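Local coordinates for protein cytochrome P450 (CYP102L1) (Mycobacterium phage Adler, PDB 6N6Q) that probably works as a haem-thiolate monooxygenase that activates oxygen at its haem iron, as in other cytochromes P450, at residues D309-G314 and A326-L331; L333-A338 and E428-L433; Q75-N80 and T356-G361; E69-P74 and D369-N374. All coordinates share one frame; numbering follows the deposited sequence.

The four contacts form two pairs. Contacts 1 and 2 share helix 329-341 and have centres 12 Å apart. They touch directly: Leu328 CD1 lies 3.8 Å from Val430 CG1. Contacts 3 and 4 sit at the mainly beta side of the fold, with centres 6 Å apart. A probable hydrogen bond joins them, from Gly359 N to Glu70 OE1 at 2.7 Å. Between the pairs, the nearest atoms of contacts 2 and 4 are about 13 Å apart, their centres about 27 Å. The haem lies between contacts 2 and 3, whose centres are 33 Å apart, and touches both. Contact 2 meets a vinyl group, and contact 3 holds a propionate. Contact 1 is the peripheral member of its pair.

Contact 1 of 4, residues D309-G314 and A326-L331; sequences DAMWPG and AKLRYL
Met311 and Leu328 bring the two backbones nearest, with their CA atoms 8.2 Å apart, where helix 298-311 ends and helix 329-341 is about to begin. Leu328 sits at the N-cap position and is the centre of an inverse gamma turn. Its two methyl groups divide the work. CD1 meets the rim of the Trp312 ring, close to the ring plane, with CH2 at 3.7 Å. CD2 turns to Met311 and lies 3.9 Å from CE. Met311 CG is anti to the backbone N (chi1 -176°), which sets it over the Trp312 ring, 3.2 Å above its centre. Bends at chi2 and chi3 then carry CE to the other segment, where Lys327 CB is also 3.9 Å away. Lys327 CE closes on the same methyl at 4.1 Å. Thus the aliphatic part of the lysine packs on Met311 at the surface side. No hydrogen bond crosses between the segments. Trp312 is held from outside them as well: Phe320 meets its ring edge-to-face, and its backbone O accepts a bond from His438. The start of helix 329-341 is tied back to helix 298-311 by Glu307, whose carboxylate accepts bonds from Tyr330 N and Leu331 N. Leu328 also rests on Val430 and Ala434 of helix 422-439. This is the connection from helix J to helix K of the P450 fold, made through the short helix 322-326, at the edge of the helical domain beside helix L.

Contact 2 of 4, residues L333-A338 and E428-L433; sequences LVIDEA and EMVIAL. With HEM (protoporphyrin IX containing Fe), chain E.
Ile335 keeps CG1 beside its own backbone N (chi1 -52°), and its chain, extended beyond CG1, drives CD1 straight at helix 428-433. The same chi1 puts CG2 on the carbonyl side, facing the end of Met429. One isoleucine therefore meets three residues. CD1 is lodged between Met429 CB and Val430 CG2, each at 3.6 Å. Leu433 runs past Ile335 in the opposite direction and sets CD1 3.6 Å from Ile335 CG1. Met429 bends at chi3 (-63°), which swings its methyl back so that CE lies 3.6 Å from Ile335 CG2. The contact is wholly apolar, and all four side chains are buried. The axes of the two short segments approach to 10.6 Å, at 116° to each other. On the other side of Met429 lies the haem. Met429 SD is 3.7 Å from the vinyl carbon CBB, so this methionine lies between helix 333-338 and the porphyrin edge. Glu428 reaches the methyl CMC with OE2 at 3.8 Å, and that oxygen is hydrogen-bonded to Ser283 of helix 265-296. The far side of helix 333-338 carries Glu337, which forms salt bridges with Arg340 and Arg395. Glu337 and Arg340 form the ExxR motif of P450 helix K. Ile335, on the other side of that helix, packs it against helix L on the proximal side of the haem.

Contact 3 of 4, residues Q75-N80 and T356-G361; sequences QLWEKN and TTIGEG. With HEM (protoporphyrin IX containing Fe), chain E.
Leu76 and Thr356 make the closest approach: the threonine methyl CG2 rests against both leucine methyls, 3.7 Å from CD2 and 3.8 Å from CD1. The chi1 of Thr356 (56°) points CG2 at Leu76 and turns OG1 toward the indole of Trp77. OG1 is 3.8 Å from NE1, too far for a hydrogen bond. Ile358 CG2 comes to the same part of the indole, 4.0 Å from both NE1 and CZ2. The Ile358 and Trp77 side chains meet at about a right angle. In the next shell, Phe365 packs edge-to-face with the Trp77 ring. Thr356 pairs its backbone with Phe365, which fixes the small hairpin of strands 356-357 and 364-365. Strand 77-79 pairs with strand 347-352 through Glu78 and Gln351, at the margin of the main sheet. Farther along strand 77-79, Lys79 takes no part in this packing. Its chain, bent at chi2, brings NZ to the propionate oxygen O2A of the haem, a hydrogen bond of 2.9 Å. The same nitrogen also bonds to the carbonyl oxygen of Phe97, and Trp106 and Arg417 are further hydrogen-bond donors to the haem. The two segments meet by van der Waals contact, with no hydrogen bond between them. The polar chemistry lies at Lys79, whose probable positive charge would offset the negative charge of the propionate.

Contact 4 of 4, residues E69-P74 and D369-N374; sequences EEINNP and DWVFVN
Ile71 carries this contact from the last turn of helix 65-71, and its partners are Val373 and Val371 on strand 370-374. The CA atoms of Ile71 and Val373 are 8.0 Å apart. The branch methyl CG2 of Ile71 does most of the touching. It lies 3.8 Å from Val373 CG2 and 3.9 Å from Val371 CG2, so it bridges two valines on the same face of the strand. A bend at chi2 (-68°) brings CD1 of Ile71 round to Val371 as well, 4.0 Å from its CG2. Ile71 and Val373 lie alongside each other, pointing opposite ways, while Val371 meets Ile71 at a slant. This is the helix B packing of the P450 beta sheet: strand 370-374 runs between strands 58-62 and 347-352, and helix 65-71 lies over one face. Phe372 points away to the other face and meets Phe349. Trp77 touches both Ile71 and Val371 and extends the apolar cluster. Asn72 follows the helix, and its OD1 comes only to 4.3 Å from Val373 CG2. That oxygen is hydrogen-bonded to Tyr348 OH, and the backbone O of Ile71 accepts a bond from Arg350 NH1.

Contact 1 of 4, residues D309-G314 and A326-L331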
# COMPACT_ATOMS: atom_id res chain seq x y z
N ASP A 309 16.83 19.87 -5.94
CA ASP A 309 17.37 20.94 -6.77
C ASP A 309 18.81 20.65 -7.16
O ASP A 309 19.22 20.92 -8.30
CB ASP A 309 17.28 22.28 -6.04
CG ASP A 309 15.86 22.84 -6.02
OD1 ASP A 309 14.95 22.18 -6.56
OD2 ASP A 309 15.67 23.94 -5.47
N ALA A 310 19.59 20.08 -6.24
CA ALA A 310 20.98 19.77 -6.55
C ALA A 310 21.10 18.61 -7.53
O ALA A 310 22.07 18.55 -8.29
CB ALA A 310 21.74 19.44 -5.26
N MET A 311 20.13 17.69 -7.54
CA MET A 311 20.19 16.57 -8.46
C MET A 311 19.82 16.99 -9.88
O MET A 311 20.49 16.59 -10.84
CB MET A 311 19.27 15.45 -7.97
CG MET A 311 19.32 14.19 -8.82
SD MET A 311 20.89 13.30 -8.70
CE MET A 311 20.88 12.84 -6.97
N TRP A 312 18.77 17.79 -10.03
CA TRP A 312 18.32 18.27 -11.34
C TRP A 312 18.23 19.79 -11.29
O TRP A 312 17.18 20.35 -10.93
CB TRP A 312 16.98 17.65 -11.73
CG TRP A 312 16.98 16.15 -11.71
CD1 TRP A 312 17.37 15.32 -12.72
CD2 TRP A 312 16.56 15.30 -10.63
NE1 TRP A 312 17.22 14.00 -12.34
CE2 TRP A 312 16.72 13.97 -11.06
CE3 TRP A 312 16.05 15.54 -9.35
CZ2 TRP A 312 16.41 12.88 -10.25
CZ3 TRP A 312 15.74 14.45 -8.55
CH2 TRP A 312 15.92 13.14 -9.00
N PRO A 313 19.31 20.49 -11.63
CA PRO A 313 19.27 21.96 -11.63
C PRO A 313 18.29 22.50 -12.66
O PRO A 313 17.89 21.81 -13.60
CB PRO A 313 20.71 22.35 -11.97
CG PRO A 313 21.53 21.16 -11.58
CD PRO A 313 20.66 19.97 -11.87
N GLY A 314 17.90 23.76 -12.46
CA GLY A 314 16.91 24.40 -13.30
C GLY A 314 15.50 23.97 -12.93
O GLY A 314 15.27 23.03 -12.18
N ALA A 326 17.60 6.38 -6.05
CA ALA A 326 18.11 5.89 -4.78
C ALA A 326 19.15 6.82 -4.16
O ALA A 326 19.45 6.68 -2.97
CB ALA A 326 18.70 4.49 -4.94
N LYS A 327 19.70 7.76 -4.94
CA LYS A 327 20.68 8.69 -4.41
C LYS A 327 20.05 9.83 -3.61
O LYS A 327 20.78 10.58 -2.96
CB LYS A 327 21.54 9.26 -5.54
CG LYS A 327 22.43 8.22 -6.22
CD LYS A 327 23.44 8.86 -7.17
CE LYS A 327 22.77 9.49 -8.38
NZ LYS A 327 23.75 9.88 -9.44
N LEU A 328 18.73 9.97 -3.65
CA LEU A 328 18.03 10.98 -2.86
C LEU A 328 17.85 10.44 -1.45
O LEU A 328 16.82 9.85 -1.11
CB LEU A 328 16.69 11.34 -3.50
CG LEU A 328 16.76 11.90 -4.92
CD1 LEU A 328 15.36 12.10 -5.49
CD2 LEU A 328 17.54 13.21 -4.94
N ARG A 329 18.88 10.63 -0.61
CA ARG A 329 18.87 10.05 0.73
C ARG A 329 17.79 10.69 1.60
O ARG A 329 17.02 9.98 2.26
CB ARG A 329 20.24 10.21 1.38
CG ARG A 329 20.19 10.13 2.90
CD ARG A 329 21.50 10.58 3.54
NE ARG A 329 21.32 10.89 4.96
CZ ARG A 329 21.43 10.01 5.94
NH1 ARG A 329 21.71 8.74 5.67
NH2 ARG A 329 21.26 10.39 7.20
N TYR A 330 17.74 12.02 1.64
CA TYR A 330 16.83 12.69 2.56
C TYR A 330 15.37 12.47 2.17
O TYR A 330 14.51 12.29 3.05
CB TYR A 330 17.14 14.18 2.64
CG TYR A 330 16.33 14.89 3.71
CD1 TYR A 330 16.67 14.77 5.05
CD2 TYR A 330 15.23 15.66 3.37
CE1 TYR A 330 15.93 15.41 6.03
CE2 TYR A 330 14.48 16.30 4.35
CZ TYR A 330 14.84 16.18 5.67
OH TYR A 330 14.11 16.81 6.65
N LEU A 331 15.07 12.47 0.87
CA LEU A 331 13.70 12.20 0.44
C LEU A 331 13.28 10.79 0.81
O LEU A 331 12.10 10.55 1.11
CB LEU A 331 13.56 12.44 -1.06
CG LEU A 331 12.13 12.51 -1.59
CD1 LEU A 331 11.31 13.50 -0.78
CD2 LEU A 331 12.12 12.89 -3.06

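Contact 2 of 4, residues L333-A338 and E428-L433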
# COMPACT_ATOMS: atom_id res chain seq x y z
N LEU A 333 14.34 9.34 3.51
CA LEU A 333 14.07 9.44 4.95
C LEU A 333 12.73 10.09 5.23
O LEU A 333 12.13 9.83 6.28
CB LEU A 333 15.19 10.22 5.64
CG LEU A 333 16.57 9.55 5.67
CD1 LEU A 333 17.54 10.37 6.50
CD2 LEU A 333 16.47 8.13 6.20
N VAL A 334 12.24 10.93 4.31
CA VAL A 334 10.92 11.53 4.49
C VAL A 334 9.83 10.47 4.34
O VAL A 334 8.89 10.41 5.15
CB VAL A 334 10.72 12.69 3.50
CG1 VAL A 334 9.31 13.25 3.61
CG2 VAL A 334 11.75 13.78 3.74
N ILE A 335 9.95 9.62 3.32
CA ILE A 335 8.95 8.58 3.10
C ILE A 335 9.00 7.56 4.23
O ILE A 335 7.96 7.04 4.66
CB ILE A 335 9.16 7.92 1.73
CG1 ILE A 335 9.22 8.98 0.63
CG2 ILE A 335 8.04 6.93 1.45
CD1 ILE A 335 9.39 8.40 -0.75
N ASP A 336 10.20 7.24 4.72
CA ASP A 336 10.33 6.29 5.81
C ASP A 336 9.63 6.80 7.07
O ASP A 336 8.89 6.06 7.73
CB ASP A 336 11.80 6.00 6.09
CG ASP A 336 12.45 5.19 4.99
OD1 ASP A 336 11.74 4.79 4.05
OD2 ASP A 336 13.68 4.95 5.07
N GLU A 337 9.85 8.07 7.41
CA GLU A 337 9.20 8.64 8.59
C GLU A 337 7.69 8.73 8.40
O GLU A 337 6.94 8.59 9.37
CB GLU A 337 9.79 10.02 8.89
CG GLU A 337 9.22 10.69 10.14
CD GLU A 337 9.68 10.04 11.44
OE1 GLU A 337 10.46 9.07 11.40
OE2 GLU A 337 9.24 10.52 12.51
N ALA A 338 7.23 8.96 7.17
CA ALA A 338 5.80 8.94 6.90
C ALA A 338 5.22 7.55 7.09
O ALA A 338 4.15 7.38 7.68
CB ALA A 338 5.51 9.46 5.49
N GLU A 428 8.54 4.39 -6.98
CA GLU A 428 7.52 5.32 -7.47
C GLU A 428 7.23 6.43 -6.48
O GLU A 428 6.87 7.54 -6.88
CB GLU A 428 6.23 4.57 -7.81
CG GLU A 428 5.57 3.91 -6.62
CD GLU A 428 4.12 3.52 -6.89
OE1 GLU A 428 3.40 4.33 -7.51
OE2 GLU A 428 3.72 2.41 -6.48
N MET A 429 7.38 6.17 -5.18
CA MET A 429 7.10 7.20 -4.18
C MET A 429 8.14 8.31 -4.21
O MET A 429 7.80 9.47 -3.97
CB MET A 429 7.02 6.58 -2.79
CG MET A 429 5.77 5.75 -2.54
SD MET A 429 5.60 5.19 -0.83
CE MET A 429 7.04 4.14 -0.66
N VAL A 430 9.39 7.98 -4.52
CA VAL A 430 10.44 9.00 -4.56
C VAL A 430 10.32 9.85 -5.82
O VAL A 430 10.40 11.08 -5.76
CB VAL A 430 11.83 8.34 -4.44
CG1 VAL A 430 12.92 9.40 -4.59
CG2 VAL A 430 11.97 7.62 -3.11
N ILE A 431 10.13 9.20 -6.97
CA ILE A 431 9.99 9.95 -8.22
C ILE A 431 8.80 10.89 -8.15
O ILE A 431 8.86 12.03 -8.63
CB ILE A 431 9.88 9.00 -9.42
CG1 ILE A 431 11.05 8.01 -9.44
CG2 ILE A 431 9.84 9.78 -10.73
CD1 ILE A 431 11.10 7.15 -10.69
N ALA A 432 7.70 10.43 -7.56
CA ALA A 432 6.50 11.27 -7.46
C ALA A 432 6.76 12.48 -6.57
O ALA A 432 6.40 13.61 -6.92
CB ALA A 432 5.33 10.44 -6.92
N LEU A 433 7.38 12.26 -5.41
CA LEU A 433 7.65 13.37 -4.50
C LEU A 433 8.73 14.30 -5.04
O LEU A 433 8.64 15.52 -4.89
CB LEU A 433 8.05 12.84 -3.12
CG LEU A 433 6.90 12.33 -2.25
CD1 LEU A 433 7.44 11.59 -1.05
CD2 LEU A 433 6.03 13.50 -1.81
CHA HEM E . 1.97 -7.49 0.74
CHB HEM E . 2.38 -2.94 2.42
CHC HEM E . 2.90 -1.31 -2.13
CHD HEM E . 1.75 -5.72 -3.80
C1A HEM E . 2.06 -6.41 1.60
C2A HEM E . 2.04 -6.46 3.05
C3A HEM E . 2.15 -5.22 3.51
C4A HEM E . 2.25 -4.32 2.38
CMA HEM E . 2.18 -4.81 5.00
CAA HEM E . 1.91 -7.73 3.93
CBA HEM E . 0.43 -8.04 4.11
CGA HEM E . 0.24 -9.16 5.11
O1A HEM E . 1.24 -9.59 5.73
O2A HEM E . -0.92 -9.61 5.27
C1B HEM E . 2.61 -2.11 1.34
C2B HEM E . 2.96 -0.71 1.41
C3B HEM E . 3.11 -0.25 0.15
C4B HEM E . 2.85 -1.36 -0.75
CMB HEM E . 3.13 0.06 2.75
CAB HEM E . 3.48 1.17 -0.35
CBB HEM E . 3.70 2.24 0.43
C1C HEM E . 2.66 -2.35 -2.99
C2C HEM E . 2.79 -2.33 -4.44
C3C HEM E . 2.47 -3.54 -4.91
C4C HEM E . 2.13 -4.39 -3.78
CMC HEM E . 3.20 -1.12 -5.30
CAC HEM E . 2.49 -3.88 -6.42
CBC HEM E . 2.20 -5.10 -6.89
C1D HEM E . 1.72 -6.59 -2.73
C2D HEM E . 1.44 -8.01 -2.78
C3D HEM E . 1.50 -8.50 -1.53
C4D HEM E . 1.82 -7.40 -0.64
CMD HEM E . 1.13 -8.83 -4.05
CAD HEM E . 1.28 -9.97 -1.12
CBD HEM E . 2.57 -10.76 -1.28
CGD HEM E . 2.38 -12.18 -0.78
O1D HEM E . 3.05 -13.10 -1.32
O2D HEM E . 1.56 -12.39 0.14
NA HEM E . 2.19 -5.09 1.23
NB HEM E . 2.55 -2.47 0.01
NC HEM E . 2.26 -3.63 -2.63
ND HEM E . 1.94 -6.26 -1.40
FE HEM E . 2.10 -4.33 -0.70

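Contact 3 of 4, residues Q75-N80 and T356-G361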
# COMPACT_ATOMS: atom_id res chain seq x y z
N GLN A 75 10.19 -19.41 11.63
CA GLN A 75 10.14 -20.84 11.92
C GLN A 75 8.88 -21.22 12.70
O GLN A 75 8.35 -22.31 12.50
CB GLN A 75 11.38 -21.27 12.70
CG GLN A 75 12.66 -21.30 11.89
CD GLN A 75 13.25 -19.92 11.67
OE1 GLN A 75 12.85 -18.95 12.32
NE2 GLN A 75 14.22 -19.83 10.76
N LEU A 76 8.40 -20.34 13.58
CA LEU A 76 7.25 -20.64 14.42
C LEU A 76 5.94 -20.05 13.91
O LEU A 76 4.89 -20.67 14.09
CB LEU A 76 7.50 -20.15 15.85
CG LEU A 76 8.67 -20.79 16.60
CD1 LEU A 76 8.71 -20.29 18.04
CD2 LEU A 76 8.58 -22.30 16.56
N TRP A 77 5.97 -18.87 13.30
CA TRP A 77 4.77 -18.20 12.84
C TRP A 77 4.81 -17.98 11.34
O TRP A 77 5.87 -18.07 10.70
CB TRP A 77 4.57 -16.86 13.56
CG TRP A 77 4.38 -17.00 15.04
CD1 TRP A 77 5.35 -17.26 15.97
CD2 TRP A 77 3.15 -16.88 15.76
NE1 TRP A 77 4.79 -17.31 17.22
CE2 TRP A 77 3.45 -17.08 17.13
CE3 TRP A 77 1.83 -16.62 15.39
CZ2 TRP A 77 2.47 -17.03 18.12
CZ3 TRP A 77 0.86 -16.58 16.38
CH2 TRP A 77 1.18 -16.78 17.72
N GLU A 78 3.64 -17.69 10.77
CA GLU A 78 3.51 -17.47 9.34
C GLU A 78 2.31 -16.55 9.11
O GLU A 78 1.59 -16.19 10.04
CB GLU A 78 3.36 -18.79 8.58
CG GLU A 78 2.11 -19.57 8.95
CD GLU A 78 2.01 -20.89 8.21
OE1 GLU A 78 3.03 -21.32 7.64
OE2 GLU A 78 0.91 -21.48 8.20
N LYS A 79 2.10 -16.18 7.85
CA LYS A 79 1.03 -15.25 7.51
C LYS A 79 -0.34 -15.87 7.77
O LYS A 79 -0.60 -17.03 7.42
CB LYS A 79 1.13 -14.82 6.05
CG LYS A 79 -0.20 -14.35 5.46
CD LYS A 79 -0.04 -13.29 4.39
CE LYS A 79 -1.39 -12.73 3.99
NZ LYS A 79 -1.27 -11.51 3.15
N ASN A 80 -1.22 -15.09 8.38
CA ASN A 80 -2.62 -15.45 8.55
C ASN A 80 -3.48 -14.58 7.64
O ASN A 80 -3.38 -13.34 7.69
CB ASN A 80 -3.06 -15.29 10.00
CG ASN A 80 -4.54 -15.57 10.20
OD1 ASN A 80 -5.35 -14.65 10.33
ND2 ASN A 80 -4.90 -16.85 10.21
N THR A 356 3.12 -22.98 20.34
CA THR A 356 4.27 -22.24 20.83
C THR A 356 3.82 -21.28 21.92
O THR A 356 2.64 -21.20 22.27
CB THR A 356 4.99 -21.47 19.71
OG1 THR A 356 4.06 -20.60 19.06
CG2 THR A 356 5.60 -22.43 18.70
N THR A 357 4.79 -20.54 22.46
CA THR A 357 4.56 -19.47 23.42
C THR A 357 5.47 -18.31 23.06
O THR A 357 6.61 -18.51 22.62
CB THR A 357 4.85 -19.92 24.86
OG1 THR A 357 6.25 -20.17 25.02
CG2 THR A 357 4.07 -21.19 25.22
N ILE A 358 4.97 -17.09 23.24
CA ILE A 358 5.80 -15.90 23.05
C ILE A 358 6.15 -15.33 24.41
O ILE A 358 5.77 -15.88 25.45
CB ILE A 358 5.09 -14.85 22.17
CG1 ILE A 358 3.68 -14.57 22.69
CG2 ILE A 358 5.05 -15.31 20.72
CD1 ILE A 358 2.96 -13.48 21.93
N GLY A 359 6.89 -14.22 24.42
CA GLY A 359 7.28 -13.60 25.67
C GLY A 359 8.27 -14.41 26.48
O GLY A 359 9.40 -14.65 26.03
N GLU A 360 7.86 -14.84 27.67
CA GLU A 360 8.72 -15.54 28.61
C GLU A 360 8.07 -16.84 29.08
O GLU A 360 8.18 -17.23 30.24
CB GLU A 360 9.06 -14.65 29.81
CG GLU A 360 7.85 -14.17 30.61
CD GLU A 360 7.18 -12.93 30.03
OE1 GLU A 360 6.89 -12.00 30.81
OE2 GLU A 360 6.96 -12.89 28.81
N GLY A 361 7.40 -17.53 28.17
CA GLY A 361 6.62 -18.70 28.51
C GLY A 361 5.16 -18.41 28.77
O GLY A 361 4.34 -19.34 28.71
CHA HEM E . 1.97 -7.49 0.74
CHB HEM E . 2.38 -2.94 2.42
CHC HEM E . 2.90 -1.31 -2.13
CHD HEM E . 1.75 -5.72 -3.80
C1A HEM E . 2.06 -6.41 1.60
C2A HEM E . 2.04 -6.46 3.05
C3A HEM E . 2.15 -5.22 3.51
C4A HEM E . 2.25 -4.32 2.38
CMA HEM E . 2.18 -4.81 5.00
CAA HEM E . 1.91 -7.73 3.93
CBA HEM E . 0.43 -8.04 4.11
CGA HEM E . 0.24 -9.16 5.11
O1A HEM E . 1.24 -9.59 5.73
O2A HEM E . -0.92 -9.61 5.27
C1B HEM E . 2.61 -2.11 1.34
C2B HEM E . 2.96 -0.71 1.41
C3B HEM E . 3.11 -0.25 0.15
C4B HEM E . 2.85 -1.36 -0.75
CMB HEM E . 3.13 0.06 2.75
CAB HEM E . 3.48 1.17 -0.35
CBB HEM E . 3.70 2.24 0.43
C1C HEM E . 2.66 -2.35 -2.99
C2C HEM E . 2.79 -2.33 -4.44
C3C HEM E . 2.47 -3.54 -4.91
C4C HEM E . 2.13 -4.39 -3.78
CMC HEM E . 3.20 -1.12 -5.30
CAC HEM E . 2.49 -3.88 -6.42
CBC HEM E . 2.20 -5.10 -6.89
C1D HEM E . 1.72 -6.59 -2.73
C2D HEM E . 1.44 -8.01 -2.78
C3D HEM E . 1.50 -8.50 -1.53
C4D HEM E . 1.82 -7.40 -0.64
CMD HEM E . 1.13 -8.83 -4.05
CAD HEM E . 1.28 -9.97 -1.12
CBD HEM E . 2.57 -10.76 -1.28
CGD HEM E . 2.38 -12.18 -0.78
O1D HEM E . 3.05 -13.10 -1.32
O2D HEM E . 1.56 -12.39 0.14
NA HEM E . 2.19 -5.09 1.23
NB HEM E . 2.55 -2.47 0.01
NC HEM E . 2.26 -3.63 -2.63
ND HEM E . 1.94 -6.26 -1.40
FE HEM E . 2.10 -4.33 -0.70

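Contact 4 of 4, residues E69-P74 and D369-N374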
# COMPACT_ATOMS: atom_id res chain seq x y z
N GLU A 69 8.52 -9.13 17.57
CA GLU A 69 9.62 -9.81 16.88
C GLU A 69 9.60 -11.31 17.10
O GLU A 69 10.12 -12.06 16.26
CB GLU A 69 10.96 -9.21 17.31
CG GLU A 69 11.20 -9.16 18.80
CD GLU A 69 12.41 -8.31 19.16
OE1 GLU A 69 13.05 -7.77 18.23
OE2 GLU A 69 12.72 -8.18 20.36
N GLU A 70 9.01 -11.78 18.21
CA GLU A 70 8.76 -13.21 18.35
C GLU A 70 7.67 -13.67 17.39
O GLU A 70 7.75 -14.76 16.82
CB GLU A 70 8.37 -13.54 19.79
CG GLU A 70 9.53 -13.54 20.77
CD GLU A 70 9.08 -13.75 22.20
OE1 GLU A 70 8.46 -12.83 22.78
OE2 GLU A 70 9.34 -14.84 22.75
N ILE A 71 6.63 -12.84 17.20
CA ILE A 71 5.57 -13.16 16.26
C ILE A 71 6.10 -13.18 14.83
O ILE A 71 5.64 -13.97 13.99
CB ILE A 71 4.40 -12.17 16.42
CG1 ILE A 71 3.82 -12.25 17.83
CG2 ILE A 71 3.31 -12.43 15.40
CD1 ILE A 71 3.11 -13.55 18.12
N ASN A 72 7.08 -12.33 14.52
CA ASN A 72 7.67 -12.27 13.19
C ASN A 72 8.73 -13.35 12.96
O ASN A 72 9.49 -13.25 11.99
CB ASN A 72 8.28 -10.89 12.95
CG ASN A 72 7.24 -9.79 12.90
OD1 ASN A 72 6.05 -10.05 12.70
ND2 ASN A 72 7.68 -8.55 13.07
N ASN A 73 8.79 -14.37 13.81
CA ASN A 73 9.76 -15.44 13.61
C ASN A 73 9.28 -16.39 12.53
O ASN A 73 8.19 -16.96 12.66
CB ASN A 73 9.99 -16.20 14.91
CG ASN A 73 10.95 -17.36 14.74
OD1 ASN A 73 10.55 -18.49 14.48
ND2 ASN A 73 12.25 -17.08 14.88
N PRO A 74 10.05 -16.60 11.46
CA PRO A 74 9.54 -17.42 10.34
C PRO A 74 9.45 -18.90 10.64
O PRO A 74 8.68 -19.60 9.97
CB PRO A 74 10.56 -17.14 9.22
CG PRO A 74 11.81 -16.80 9.95
CD PRO A 74 11.39 -16.07 11.19
N ASP A 369 -3.68 -20.66 15.71
CA ASP A 369 -4.17 -19.47 16.40
C ASP A 369 -3.55 -18.23 15.78
O ASP A 369 -2.37 -18.23 15.42
CB ASP A 369 -3.84 -19.54 17.89
CG ASP A 369 -4.65 -20.58 18.63
OD1 ASP A 369 -5.75 -20.93 18.14
OD2 ASP A 369 -4.21 -21.03 19.70
N TRP A 370 -4.34 -17.18 15.64
CA TRP A 370 -3.91 -15.99 14.92
C TRP A 370 -3.96 -14.76 15.80
O TRP A 370 -4.82 -14.63 16.68
CB TRP A 370 -4.76 -15.77 13.65
CG TRP A 370 -6.24 -15.88 13.85
CD1 TRP A 370 -6.97 -17.02 13.96
CD2 TRP A 370 -7.17 -14.79 13.94
NE1 TRP A 370 -8.30 -16.72 14.13
CE2 TRP A 370 -8.45 -15.36 14.11
CE3 TRP A 370 -7.05 -13.40 13.89
CZ2 TRP A 370 -9.60 -14.58 14.24
CZ3 TRP A 370 -8.19 -12.63 14.02
CH2 TRP A 370 -9.45 -13.22 14.19
N VAL A 371 -3.02 -13.84 15.55
CA VAL A 371 -2.92 -12.57 16.25
C VAL A 371 -2.76 -11.46 15.22
O VAL A 371 -2.54 -11.71 14.04
CB VAL A 371 -1.75 -12.54 17.26
CG1 VAL A 371 -1.91 -13.64 18.30
CG2 VAL A 371 -0.43 -12.67 16.53
N PHE A 372 -2.87 -10.22 15.70
CA PHE A 372 -2.72 -9.04 14.87
C PHE A 372 -1.54 -8.23 15.37
O PHE A 372 -1.49 -7.87 16.55
CB PHE A 372 -4.00 -8.19 14.89
CG PHE A 372 -3.89 -6.90 14.12
CD1 PHE A 372 -3.92 -6.90 12.73
CD2 PHE A 372 -3.79 -5.69 14.78
CE1 PHE A 372 -3.83 -5.72 12.02
CE2 PHE A 372 -3.70 -4.50 14.07
CZ PHE A 372 -3.72 -4.52 12.69
N VAL A 373 -0.58 -7.96 14.48
CA VAL A 373 0.54 -7.09 14.79
C VAL A 373 0.12 -5.67 14.46
O VAL A 373 -0.11 -5.34 13.29
CB VAL A 373 1.80 -7.50 14.01
CG1 VAL A 373 2.90 -6.48 14.20
CG2 VAL A 373 2.27 -8.88 14.44
N ASN A 374 0.01 -4.82 15.48
CA ASN A 374 -0.40 -3.43 15.31
C ASN A 374 0.84 -2.61 14.99
O ASN A 374 1.57 -2.18 15.90
CB ASN A 374 -1.11 -2.92 16.56
CG ASN A 374 -1.78 -1.58 16.35
OD1 ASN A 374 -1.38 -0.79 15.49
ND2 ASN A 374 -2.80 -1.30 17.15